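Local coordinates for cysteine synthase (Fusobacterium nucleatum subsp. nucleatum strain ATCC 25586, PDB 5XEO), which probably makes L-cysteine and acetate from O-acetyl-L-serine and hydrogen sulfide, using pyridoxal 5'-phosphate as cofactor, at residues 34-39 against 294-299; 221-226 against 267-272; 9-14 against 82-87. One frame throughout, in Å; residues are numbered along the deposited sequence.

Contact 1 (34-39 against 294-299); sequences VKLEGS and VLSTDS. With PLP (pyridoxal-5'-phosphate), chain C.
V34, K35 and L36 run beside V294, L295 and S296 as neighbouring parallel strands, inclined by 26° with their axes 4.6 Å apart. They lie inside the mixed sheet of the larger domain of this fold-type II pyridoxal-phosphate enzyme, strand 31-36 next to strand 291-296. Three backbone bonds tie them: K35 N to V294 O, S296 N to K35 O and E37 N to S296 O, all 2.9 Å. The first is nearly linear, 170° at the hydrogen; the last is more bent, where chain 37-39 turns into a 3-10 segment.

On the face of V34, L36 and S296, CG1 of V34 presses on CB of S296 at a tight 3.5 Å. It gets there because CG1 is anti to the backbone N (chi1 -179°). V34 also rests on F275 of helix 269-283, which covers this side. On the other face K35 and L295 lie side by side, and E37 crosses L295 with CG 3.8 Å from CD1. Beyond this apolar patch the polar ends leave: K35 NZ goes to T17 and E163, while the E37 carboxylate takes T45, R48 and T17.

Past the strand, T297 brings its methyl CG2 to 3.4 Å from the pyridine N1 of the cofactor, and D298, bonded to N76, Y303 and K302, lies beside the C2A methyl. G38 passes close to D298 and S299. A water joins the 3-10 turn to strand 291-296, accepting from G38 N at 2.8 Å and lying 2.7 Å from S296 OG, which is also hydrogen-bonded to T271 OG1 of helix 269-283.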
ATOM      1  N   VAL A  34       1.523 -12.205  11.489  1.00 19.53           N
ATOM      2  CA  VAL A  34       1.805 -10.779  11.395  1.00 18.80           C
ATOM      3  C   VAL A  34       0.529 -10.089  10.881  1.00 18.90           C
ATOM      4  O   VAL A  34      -0.028 -10.482   9.845  1.00 18.03           O
ATOM      5  CB  VAL A  34       3.004 -10.485  10.484  1.00 18.53           C
ATOM      6  CG1 VAL A  34       3.303  -8.993  10.422  1.00 18.34           C
ATOM      7  CG2 VAL A  34       4.233 -11.240  10.994  1.00 18.63           C
ATOM      8  N   LYS A  35       0.072  -9.111  11.655  1.00 18.08           N
ATOM      9  CA  LYS A  35      -1.062  -8.277  11.306  1.00 16.81           C
ATOM     10  C   LYS A  35      -0.561  -7.085  10.526  1.00 15.95           C
ATOM     11  O   LYS A  35       0.158  -6.240  11.056  1.00 16.69           O
ATOM     12  CB  LYS A  35      -1.846  -7.853  12.540  1.00 16.05           C
ATOM     13  CG  LYS A  35      -3.182  -7.207  12.163  1.00 16.42           C
ATOM     14  CD  LYS A  35      -4.085  -7.102  13.371  1.00 17.24           C
ATOM     15  CE  LYS A  35      -5.421  -6.418  13.122  1.00 16.04           C
ATOM     16  NZ  LYS A  35      -6.155  -6.991  11.989  1.00 16.26           N
ATOM     17  N   LEU A  36      -0.928  -7.023   9.242  1.00 16.36           N
ATOM     18  CA  LEU A  36      -0.304  -6.076   8.328  1.00 16.46           C
ATOM     19  C   LEU A  36      -1.063  -4.757   8.289  1.00 16.20           C
ATOM     20  O   LEU A  36      -1.949  -4.561   7.452  1.00 16.10           O
ATOM     21  CB  LEU A  36      -0.211  -6.682   6.932  1.00 17.10           C
ATOM     22  CG  LEU A  36       0.601  -7.959   6.804  1.00 16.76           C
ATOM     23  CD1 LEU A  36       0.437  -8.522   5.400  1.00 17.97           C
ATOM     24  CD2 LEU A  36       2.055  -7.666   7.076  1.00 16.29           C
ATOM     25  N   GLU A  37      -0.708  -3.853   9.191  1.00 15.86           N
ATOM     26  CA  GLU A  37      -1.318  -2.523   9.207  1.00 16.63           C
ATOM     27  C   GLU A  37      -0.891  -1.623   8.028  1.00 16.65           C
ATOM     28  O   GLU A  37      -1.566  -0.616   7.738  1.00 15.37           O
ATOM     29  CB  GLU A  37      -1.080  -1.827  10.538  1.00 17.39           C
ATOM     30  CG  GLU A  37      -1.641  -2.585  11.700  1.00 17.74           C
ATOM     31  CD  GLU A  37      -3.138  -2.509  11.752  1.00 18.34           C
ATOM     32  OE1 GLU A  37      -3.654  -1.360  11.794  1.00 18.81           O
ATOM     33  OE2 GLU A  37      -3.783  -3.585  11.753  1.00 18.43           O
ATOM     34  N   GLY A  38       0.157  -2.023   7.304  1.00 15.73           N
ATOM     35  CA  GLY A  38       0.478  -1.450   6.029  1.00 16.35           C
ATOM     36  C   GLY A  38      -0.581  -1.552   4.946  1.00 17.20           C
ATOM     37  O   GLY A  38      -0.539  -0.799   3.974  1.00 18.56           O
ATOM     38  N   SER A  39      -1.521  -2.484   5.120  1.00 18.44           N
ATOM     39  CA  SER A  39      -2.705  -2.613   4.308  1.00 19.38           C
ATOM     40  C   SER A  39      -3.680  -1.457   4.395  1.00 19.24           C
ATOM     41  O   SER A  39      -4.492  -1.325   3.499  1.00 18.26           O
ATOM     42  CB  SER A  39      -3.498  -3.844   4.722  1.00 20.21           C
ATOM     43  OG  SER A  39      -2.760  -4.984   4.365  1.00 25.36           O
ATOM     44  N   VAL A 294       2.023 -10.559  16.020  1.00 20.15           N
ATOM     45  CA  VAL A 294       2.866  -9.392  15.939  1.00 20.27           C
ATOM     46  C   VAL A 294       2.126  -8.338  15.104  1.00 19.67           C
ATOM     47  O   VAL A 294       1.682  -8.626  13.993  1.00 17.10           O
ATOM     48  CB  VAL A 294       4.190  -9.748  15.233  1.00 23.38           C
ATOM     49  CG1 VAL A 294       4.962  -8.514  14.779  1.00 24.60           C
ATOM     50  CG2 VAL A 294       5.031 -10.617  16.153  1.00 25.10           C
ATOM     51  N   LEU A 295       2.102  -7.102  15.602  1.00 19.27           N
ATOM     52  CA  LEU A 295       1.579  -5.987  14.829  1.00 18.80           C
ATOM     53  C   LEU A 295       2.680  -5.409  13.954  1.00 17.13           C
ATOM     54  O   LEU A 295       3.695  -4.957  14.471  1.00 18.45           O
ATOM     55  CB  LEU A 295       1.015  -4.911  15.759  1.00 19.24           C
ATOM     56  CG  LEU A 295       0.084  -3.932  15.066  1.00 20.33           C
ATOM     57  CD1 LEU A 295      -1.284  -4.585  14.933  1.00 20.60           C
ATOM     58  CD2 LEU A 295      -0.049  -2.625  15.844  1.00 21.81           C
ATOM     59  N   SER A 296       2.470  -5.439  12.637  1.00 15.99           N
ATOM     60  CA  SER A 296       3.304  -4.758  11.667  1.00 15.83           C
ATOM     61  C   SER A 296       2.661  -3.378  11.466  1.00 16.79           C
ATOM     62  O   SER A 296       1.586  -3.288  10.854  1.00 16.09           O
ATOM     63  CB  SER A 296       3.339  -5.498  10.319  1.00 15.79           C
ATOM     64  OG  SER A 296       3.960  -4.699   9.304  1.00 14.21           O
ATOM     65  N   THR A 297       3.305  -2.330  11.983  1.00 16.48           N
ATOM     66  CA  THR A 297       2.681  -1.022  12.083  1.00 17.76           C
ATOM     67  C   THR A 297       2.570  -0.278  10.755  1.00 17.00           C
ATOM     68  O   THR A 297       1.563   0.375  10.546  1.00 16.27           O
ATOM     69  CB  THR A 297       3.328  -0.162  13.192  1.00 19.13           C
ATOM     70  OG1 THR A 297       3.183  -0.882  14.435  1.00 21.41           O
ATOM     71  CG2 THR A 297       2.643   1.194  13.324  1.00 20.38           C
ATOM     72  N   ASP A 298       3.553  -0.392   9.859  1.00 15.94           N
ATOM     73  CA  ASP A 298       3.415   0.218   8.534  1.00 16.73           C
ATOM     74  C   ASP A 298       4.129  -0.613   7.498  1.00 17.16           C
ATOM     75  O   ASP A 298       4.840  -1.554   7.833  1.00 15.00           O
ATOM     76  CB  ASP A 298       3.859   1.700   8.516  1.00 16.73           C
ATOM     77  CG  ASP A 298       5.345   1.919   8.607  1.00 17.11           C
ATOM     78  OD1 ASP A 298       6.075   0.992   9.025  1.00 16.41           O
ATOM     79  OD2 ASP A 298       5.781   3.058   8.331  1.00 16.67           O
ATOM     80  N   SER A 299       3.939  -0.246   6.244  1.00 18.23           N
ATOM     81  CA  SER A 299       4.563  -0.970   5.164  1.00 19.96           C
ATOM     82  C   SER A 299       5.908  -0.326   4.974  1.00 20.20           C
ATOM     83  O   SER A 299       6.152   0.760   5.477  1.00 20.85           O
ATOM     84  CB  SER A 299       3.715  -0.921   3.892  1.00 20.06           C
ATOM     85  OG  SER A 299       3.600   0.390   3.452  1.00 20.38           O
TER
HETATM   86  N1  PLP C 401       5.848   1.915  14.049  1.00 14.83           N
HETATM   87  C2  PLP C 401       5.519   2.938  13.188  1.00 16.01           C
HETATM   88  C2A PLP C 401       5.952   2.863  11.741  1.00 15.08           C
HETATM   89  C3  PLP C 401       4.696   3.982  13.651  1.00 16.40           C
HETATM   90  O3  PLP C 401       4.329   4.963  12.810  1.00 16.50           O
HETATM   91  C4  PLP C 401       4.298   4.052  14.992  1.00 17.53           C
HETATM   92  C4A PLP C 401       3.488   5.211  15.557  1.00 19.08           C
HETATM   93  C5  PLP C 401       4.686   3.021  15.866  1.00 17.10           C
HETATM   94  C6  PLP C 401       5.460   1.962  15.373  1.00 15.85           C
HETATM   95  C5A PLP C 401       4.282   3.028  17.319  1.00 17.65           C
HETATM   96  O4P PLP C 401       2.862   2.844  17.564  1.00 17.90           O
HETATM   97  P   PLP C 401       2.118   3.546  18.793  1.00 18.11           P
HETATM   98  O1P PLP C 401       0.770   2.962  18.676  1.00 16.28           O
HETATM   99  O2P PLP C 401       2.356   5.002  18.650  1.00 15.71           O
HETATM  100  O3P PLP C 401       2.807   3.033  20.058  1.00 16.79           O
HETATM  101  O   HOH W   1       2.200  -3.966   7.363  1.00 11.83           O

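Contact 2 (221-226 against 267-272); sequences KIQGMG and GGISTG. With PLP (pyridoxal-5'-phosphate), chain C.
I222 and M225 pack against I269 and S270 where the loop 221-226 passes the first turn of helix 269-283, with G268 at its N-cap. The packing is mainly aliphatic. CG2 of I222 lies over the helix backbone, 3.7 Å from CA of S270, and meets CG2 of I269 at 4.1 Å. I269 reaches the loop with CD1, 3.5 Å from the carbonyl O of K221, and the extended Q223 crosses it obliquely. M225 approaches S270 with its sulfur, SD standing 3.6 Å from CB of the serine; behind it are V204 and P206 of strand 200-206.

No direct hydrogen bond joins the two segments. A water does so instead, donating to Q223 O at 2.8 Å and accepting from S270 N at 2.9 Å, so that an amide of the helix's first turn is bound to the loop. Within the loop a type II turn from I222 to M225 is closed by M225 N on I222 O.

The cofactor adds a third set of contacts. S270 holds OG between its backbone N and carbonyl carbon (chi1 75°), which directs the hydroxyl at the ring nitrogen: OG donates to N1 of pyridoxal phosphate at a short 2.5 Å. G224 carries its O to 3.3 Å from C5 of the ring, and M225 CG faces C6. A serine hydroxyl at the pyridine nitrogen, here at the start of a helix, is characteristic of the cofactor site in the cysteine synthase family of fold-type II enzymes.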
ATOM      1  N   LYS A 221      17.237   4.270  15.269  1.00 23.84           N
ATOM      2  CA  LYS A 221      16.801   4.362  13.884  1.00 24.05           C
ATOM      3  C   LYS A 221      15.500   3.590  13.610  1.00 23.05           C
ATOM      4  O   LYS A 221      15.115   3.423  12.453  1.00 23.38           O
ATOM      5  CB  LYS A 221      17.911   3.858  12.974  1.00 25.82           C
ATOM      6  CG  LYS A 221      19.174   4.705  13.043  1.00 28.13           C
ATOM      7  CD  LYS A 221      20.198   4.161  12.075  1.00 31.94           C
ATOM      8  CE  LYS A 221      21.542   4.817  12.292  1.00 36.18           C
ATOM      9  NZ  LYS A 221      22.589   4.143  11.500  1.00 39.27           N
ATOM     10  N   ILE A 222      14.805   3.164  14.653  1.00 22.40           N
ATOM     11  CA  ILE A 222      13.570   2.418  14.477  1.00 22.14           C
ATOM     12  C   ILE A 222      12.432   3.433  14.338  1.00 22.35           C
ATOM     13  O   ILE A 222      11.724   3.747  15.309  1.00 23.35           O
ATOM     14  CB  ILE A 222      13.344   1.406  15.602  1.00 21.72           C
ATOM     15  CG1 ILE A 222      14.631   0.601  15.867  1.00 21.49           C
ATOM     16  CG2 ILE A 222      12.196   0.477  15.247  1.00 21.82           C
ATOM     17  CD1 ILE A 222      14.505  -0.436  16.974  1.00 22.44           C
ATOM     18  N   GLN A 223      12.269   3.965  13.125  1.00 22.31           N
ATOM     19  CA  GLN A 223      11.292   5.050  12.879  1.00 23.02           C
ATOM     20  C   GLN A 223       9.875   4.697  13.363  1.00 20.92           C
ATOM     21  O   GLN A 223       9.363   3.590  13.110  1.00 20.84           O
ATOM     22  CB  GLN A 223      11.283   5.469  11.413  1.00 27.07           C
ATOM     23  CG  GLN A 223      12.542   6.242  11.037  1.00 30.84           C
ATOM     24  CD  GLN A 223      12.582   6.714   9.596  1.00 35.09           C
ATOM     25  OE1 GLN A 223      11.627   7.323   9.106  1.00 40.87           O
ATOM     26  NE2 GLN A 223      13.704   6.465   8.915  1.00 34.85           N
ATOM     27  N   GLY A 224       9.279   5.626  14.106  1.00 19.96           N
ATOM     28  CA  GLY A 224       7.950   5.456  14.696  1.00 20.73           C
ATOM     29  C   GLY A 224       7.975   4.927  16.123  1.00 20.24           C
ATOM     30  O   GLY A 224       7.000   5.081  16.875  1.00 19.25           O
ATOM     31  N   MET A 225       9.057   4.261  16.514  1.00 20.23           N
ATOM     32  CA  MET A 225       9.145   3.772  17.877  1.00 21.48           C
ATOM     33  C   MET A 225       9.999   4.741  18.705  1.00 21.21           C
ATOM     34  O   MET A 225      10.576   5.662  18.175  1.00 19.97           O
ATOM     35  CB  MET A 225       9.695   2.345  17.901  1.00 22.75           C
ATOM     36  CG  MET A 225       8.667   1.264  17.572  1.00 23.38           C
ATOM     37  SD  MET A 225       9.327  -0.423  17.398  1.00 26.01           S
ATOM     38  CE  MET A 225      10.355  -0.486  18.876  1.00 25.12           C
ATOM     39  N   GLY A 226      10.074   4.510  20.007  1.00 22.43           N
ATOM     40  CA  GLY A 226      10.843   5.338  20.900  1.00 22.49           C
ATOM     41  C   GLY A 226      10.040   6.478  21.499  1.00 25.03           C
ATOM     42  O   GLY A 226       9.087   6.962  20.907  1.00 22.57           O
ATOM     43  N   GLY A 267       7.494  -4.735   5.399  1.00 18.75           N
ATOM     44  CA  GLY A 267       7.121  -3.911   6.542  1.00 16.94           C
ATOM     45  C   GLY A 267       8.176  -2.871   6.807  1.00 16.59           C
ATOM     46  O   GLY A 267       9.273  -2.905   6.250  1.00 14.94           O
ATOM     47  N   GLY A 268       7.814  -1.902   7.639  1.00 15.86           N
ATOM     48  CA  GLY A 268       8.719  -0.856   8.025  1.00 16.52           C
ATOM     49  C   GLY A 268       9.778  -1.369   8.988  1.00 16.76           C
ATOM     50  O   GLY A 268       9.833  -2.558   9.325  1.00 15.28           O
ATOM     51  N   ILE A 269      10.576  -0.427   9.458  1.00 18.35           N
ATOM     52  CA  ILE A 269      11.673  -0.724  10.377  1.00 18.78           C
ATOM     53  C   ILE A 269      11.117  -1.216  11.691  1.00 17.51           C
ATOM     54  O   ILE A 269      11.693  -2.128  12.288  1.00 18.93           O
ATOM     55  CB  ILE A 269      12.580   0.503  10.600  1.00 20.45           C
ATOM     56  CG1 ILE A 269      13.111   1.026   9.263  1.00 22.02           C
ATOM     57  CG2 ILE A 269      13.773   0.127  11.472  1.00 20.26           C
ATOM     58  CD1 ILE A 269      13.692   2.426   9.359  1.00 23.88           C
ATOM     59  N   SER A 270      10.001  -0.644  12.147  1.00 15.92           N
ATOM     60  CA  SER A 270       9.410  -1.077  13.412  1.00 16.24           C
ATOM     61  C   SER A 270       8.853  -2.480  13.320  1.00 16.33           C
ATOM     62  O   SER A 270       8.762  -3.162  14.336  1.00 16.53           O
ATOM     63  CB  SER A 270       8.338  -0.077  13.950  1.00 17.19           C
ATOM     64  OG  SER A 270       7.103  -0.150  13.245  1.00 15.83           O
ATOM     65  N   THR A 271       8.437  -2.907  12.119  1.00 15.31           N
ATOM     66  CA  THR A 271       7.949  -4.270  11.920  1.00 15.59           C
ATOM     67  C   THR A 271       9.133  -5.243  12.071  1.00 15.50           C
ATOM     68  O   THR A 271       9.017  -6.288  12.692  1.00 15.20           O
ATOM     69  CB  THR A 271       7.281  -4.414  10.533  1.00 16.26           C
ATOM     70  OG1 THR A 271       6.089  -3.604  10.491  1.00 17.33           O
ATOM     71  CG2 THR A 271       6.953  -5.835  10.249  1.00 16.98           C
ATOM     72  N   GLY A 272      10.267  -4.864  11.507  1.00 16.49           N
ATOM     73  CA  GLY A 272      11.513  -5.620  11.713  1.00 18.54           C
ATOM     74  C   GLY A 272      11.883  -5.734  13.180  1.00 17.48           C
ATOM     75  O   GLY A 272      12.146  -6.811  13.638  1.00 19.00           O
TER
HETATM   76  N1  PLP C 401       5.848   1.915  14.049  1.00 14.83           N
HETATM   77  C2  PLP C 401       5.519   2.938  13.188  1.00 16.01           C
HETATM   78  C2A PLP C 401       5.952   2.863  11.741  1.00 15.08           C
HETATM   79  C3  PLP C 401       4.696   3.982  13.651  1.00 16.40           C
HETATM   80  O3  PLP C 401       4.329   4.963  12.810  1.00 16.50           O
HETATM   81  C4  PLP C 401       4.298   4.052  14.992  1.00 17.53           C
HETATM   82  C4A PLP C 401       3.488   5.211  15.557  1.00 19.08           C
HETATM   83  C5  PLP C 401       4.686   3.021  15.866  1.00 17.10           C
HETATM   84  C6  PLP C 401       5.460   1.962  15.373  1.00 15.85           C
HETATM   85  C5A PLP C 401       4.282   3.028  17.319  1.00 17.65           C
HETATM   86  O4P PLP C 401       2.862   2.844  17.564  1.00 17.90           O
HETATM   87  P   PLP C 401       2.118   3.546  18.793  1.00 18.11           P
HETATM   88  O1P PLP C 401       0.770   2.962  18.676  1.00 16.28           O
HETATM   89  O2P PLP C 401       2.356   5.002  18.650  1.00 15.71           O
HETATM   90  O3P PLP C 401       2.807   3.033  20.058  1.00 16.79           O
HETATM   91  O   HOH W   2       9.195   1.862  10.909  1.00 15.01           O

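Contact 3 (9-14 against 82-87); sequences SVIDLI and AMICAV
V10, I11 and I14 of the short 3-10 turn 10-13 and its exit lean on M83, I84 and V87, which lie along helix 76-88. I14 can be followed outward. Its CB points toward the helix, and CG1, anti to the carbonyl carbon (chi1 -67°), carries the chain on in an extended course; the side chain also touches D47 and R48 of helix 46-60. The tip makes the contact: CD1 touches CD1 of I84 at 3.5 Å and meets CE of M83 tip to tip at 4.0 Å.

I84 CD1 is shared, for the side chains of I11 and I84 cross at about a right angle, with I11 CG1 3.8 Å from I84 CD1. Further along the helix, V87 meets three residues with its two methyls. Its CG1 takes CD1 of I11 at 3.9 Å and CB of S9, and its CG2 is pressed by CG2 of V10 at a tight 3.5 Å. V10 CG2 also reaches CG of M83.

The turn is braced from within: S9 N bonds to OD2 of D12 at 3.2 Å, approaching from above the carboxylate plane, and D12 N returns to S9 O. E263 of the second subunit packs on both V10 and V87, and N24 of that subunit bonds to V87 O. This is plain hydrophobic packing of the N-terminal segment onto a helix of the smaller, four-stranded-sheet domain, at the dimer interface.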
ATOM      1  N   SER A   9     -15.746   5.656   0.564  1.00 18.61           N
ATOM      2  CA  SER A   9     -14.551   6.464   0.499  1.00 17.88           C
ATOM      3  C   SER A   9     -13.399   5.620   1.018  1.00 16.84           C
ATOM      4  O   SER A   9     -13.588   4.489   1.511  1.00 14.10           O
ATOM      5  CB  SER A   9     -14.705   7.681   1.418  1.00 18.75           C
ATOM      6  OG  SER A   9     -14.537   7.287   2.787  1.00 18.44           O
ATOM      7  N   VAL A  10     -12.200   6.188   0.966  1.00 16.74           N
ATOM      8  CA  VAL A  10     -11.043   5.476   1.483  1.00 16.96           C
ATOM      9  C   VAL A  10     -11.138   5.238   2.990  1.00 17.31           C
ATOM     10  O   VAL A  10     -10.494   4.327   3.508  1.00 15.55           O
ATOM     11  CB  VAL A  10      -9.674   6.136   1.114  1.00 17.35           C
ATOM     12  CG1 VAL A  10      -9.486   6.172  -0.393  1.00 17.37           C
ATOM     13  CG2 VAL A  10      -9.524   7.504   1.714  1.00 18.48           C
ATOM     14  N   ILE A  11     -11.946   6.038   3.684  1.00 17.71           N
ATOM     15  CA  ILE A  11     -12.220   5.797   5.109  1.00 18.90           C
ATOM     16  C   ILE A  11     -12.743   4.399   5.381  1.00 18.19           C
ATOM     17  O   ILE A  11     -12.330   3.778   6.355  1.00 15.64           O
ATOM     18  CB  ILE A  11     -13.150   6.884   5.724  1.00 20.07           C
ATOM     19  CG1 ILE A  11     -12.369   8.209   5.784  1.00 21.83           C
ATOM     20  CG2 ILE A  11     -13.612   6.483   7.119  1.00 20.32           C
ATOM     21  CD1 ILE A  11     -13.171   9.388   6.309  1.00 23.18           C
ATOM     22  N   ASP A  12     -13.611   3.873   4.513  1.00 18.33           N
ATOM     23  CA  ASP A  12     -14.095   2.509   4.697  1.00 21.32           C
ATOM     24  C   ASP A  12     -13.007   1.424   4.549  1.00 20.51           C
ATOM     25  O   ASP A  12     -13.229   0.292   4.923  1.00 19.34           O
ATOM     26  CB  ASP A  12     -15.260   2.187   3.750  1.00 25.74           C
ATOM     27  CG  ASP A  12     -16.366   3.221   3.815  1.00 29.10           C
ATOM     28  OD1 ASP A  12     -16.748   3.627   4.928  1.00 31.74           O
ATOM     29  OD2 ASP A  12     -16.822   3.654   2.753  1.00 36.07           O
ATOM     30  N   LEU A  13     -11.832   1.766   4.036  1.00 19.99           N
ATOM     31  CA  LEU A  13     -10.734   0.810   3.902  1.00 19.96           C
ATOM     32  C   LEU A  13      -9.853   0.711   5.152  1.00 19.52           C
ATOM     33  O   LEU A  13      -8.929  -0.099   5.184  1.00 18.07           O
ATOM     34  CB  LEU A  13      -9.850   1.209   2.724  1.00 20.72           C
ATOM     35  CG  LEU A  13     -10.277   0.812   1.295  1.00 24.10           C
ATOM     36  CD1 LEU A  13     -11.730   0.432   1.122  1.00 23.50           C
ATOM     37  CD2 LEU A  13      -9.832   1.847   0.276  1.00 22.95           C
ATOM     38  N   ILE A  14     -10.101   1.564   6.143  1.00 18.83           N
ATOM     39  CA  ILE A  14      -9.306   1.594   7.358  1.00 18.63           C
ATOM     40  C   ILE A  14      -9.715   0.395   8.193  1.00 19.53           C
ATOM     41  O   ILE A  14     -10.905   0.087   8.332  1.00 19.39           O
ATOM     42  CB  ILE A  14      -9.483   2.920   8.122  1.00 18.24           C
ATOM     43  CG1 ILE A  14      -8.891   4.053   7.292  1.00 18.20           C
ATOM     44  CG2 ILE A  14      -8.810   2.874   9.499  1.00 17.60           C
ATOM     45  CD1 ILE A  14      -9.193   5.457   7.779  1.00 18.38           C
ATOM     46  N   ALA A  82      -3.711  13.530   7.279  1.00 15.86           N
ATOM     47  CA  ALA A  82      -3.753  14.125   5.953  1.00 16.31           C
ATOM     48  C   ALA A  82      -4.772  13.449   5.048  1.00 17.03           C
ATOM     49  O   ALA A  82      -5.652  14.105   4.456  1.00 14.99           O
ATOM     50  CB  ALA A  82      -2.359  14.103   5.336  1.00 17.47           C
ATOM     51  N   MET A  83      -4.726  12.123   5.011  1.00 19.01           N
ATOM     52  CA  MET A  83      -5.654  11.352   4.182  1.00 18.71           C
ATOM     53  C   MET A  83      -7.112  11.549   4.636  1.00 17.95           C
ATOM     54  O   MET A  83      -8.005  11.763   3.804  1.00 17.49           O
ATOM     55  CB  MET A  83      -5.279   9.872   4.244  1.00 19.54           C
ATOM     56  CG  MET A  83      -6.160   8.980   3.403  1.00 22.05           C
ATOM     57  SD  MET A  83      -5.860   7.248   3.727  1.00 24.72           S
ATOM     58  CE  MET A  83      -6.408   7.178   5.440  1.00 25.48           C
ATOM     59  N   ILE A  84      -7.337  11.465   5.943  1.00 17.81           N
ATOM     60  CA  ILE A  84      -8.671  11.641   6.538  1.00 18.73           C
ATOM     61  C   ILE A  84      -9.177  13.062   6.234  1.00 17.70           C
ATOM     62  O   ILE A  84     -10.344  13.259   5.831  1.00 17.26           O
ATOM     63  CB  ILE A  84      -8.662  11.423   8.086  1.00 21.03           C
ATOM     64  CG1 ILE A  84      -8.316   9.959   8.450  1.00 23.63           C
ATOM     65  CG2 ILE A  84     -10.000  11.804   8.695  1.00 21.56           C
ATOM     66  CD1 ILE A  84      -9.282   8.963   7.885  1.00 23.80           C
ATOM     67  N   CYS A  85      -8.301  14.038   6.412  1.00 17.17           N
ATOM     68  CA  CYS A  85      -8.688  15.442   6.189  1.00 17.90           C
ATOM     69  C   CYS A  85      -8.942  15.774   4.708  1.00 18.38           C
ATOM     70  O   CYS A  85      -9.831  16.595   4.390  1.00 16.98           O
ATOM     71  CB  CYS A  85      -7.701  16.401   6.785  1.00 18.15           C
ATOM     72  SG  CYS A  85      -7.703  16.466   8.592  1.00 19.21           S
ATOM     73  N   ALA A  86      -8.237  15.074   3.822  1.00 17.06           N
ATOM     74  CA  ALA A  86      -8.513  15.133   2.393  1.00 17.93           C
ATOM     75  C   ALA A  86      -9.942  14.693   2.080  1.00 19.11           C
ATOM     76  O   ALA A  86     -10.697  15.401   1.400  1.00 21.25           O
ATOM     77  CB  ALA A  86      -7.510  14.279   1.626  1.00 17.73           C
ATOM     78  N   VAL A  87     -10.337  13.556   2.633  1.00 19.26           N
ATOM     79  CA  VAL A  87     -11.681  13.031   2.392  1.00 20.58           C
ATOM     80  C   VAL A  87     -12.748  13.964   2.978  1.00 20.08           C
ATOM     81  O   VAL A  87     -13.767  14.233   2.352  1.00 20.11           O
ATOM     82  CB  VAL A  87     -11.846  11.611   2.972  1.00 20.51           C
ATOM     83  CG1 VAL A  87     -13.288  11.140   2.878  1.00 21.45           C
ATOM     84  CG2 VAL A  87     -10.941  10.652   2.235  1.00 22.31           C
TER

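Contacts 1 and 2 touch each other directly and both border the cofactor, their centres 11 Å apart: S296 OG and T271 OG1 lie 2.7 Å apart, a probable hydrogen bond, and D298 O is 3.0 Å from G268 N. Helix 269-283 leads on to strand 291-296. Contact 2 is nested within the loop closed by contact 1, since 221-226 and 267-272 both fall between 34-39 and 294-299; T297 and S270 both border the pyridine nitrogen. Contact 3 stands apart, its centre 18 Å from that of contact 1 and 24 Å from that of contact 2, on the opposite side of the chain's centre from the latter. Contacts 1 and 3 both touch the second subunit, whereas contact 2 does not.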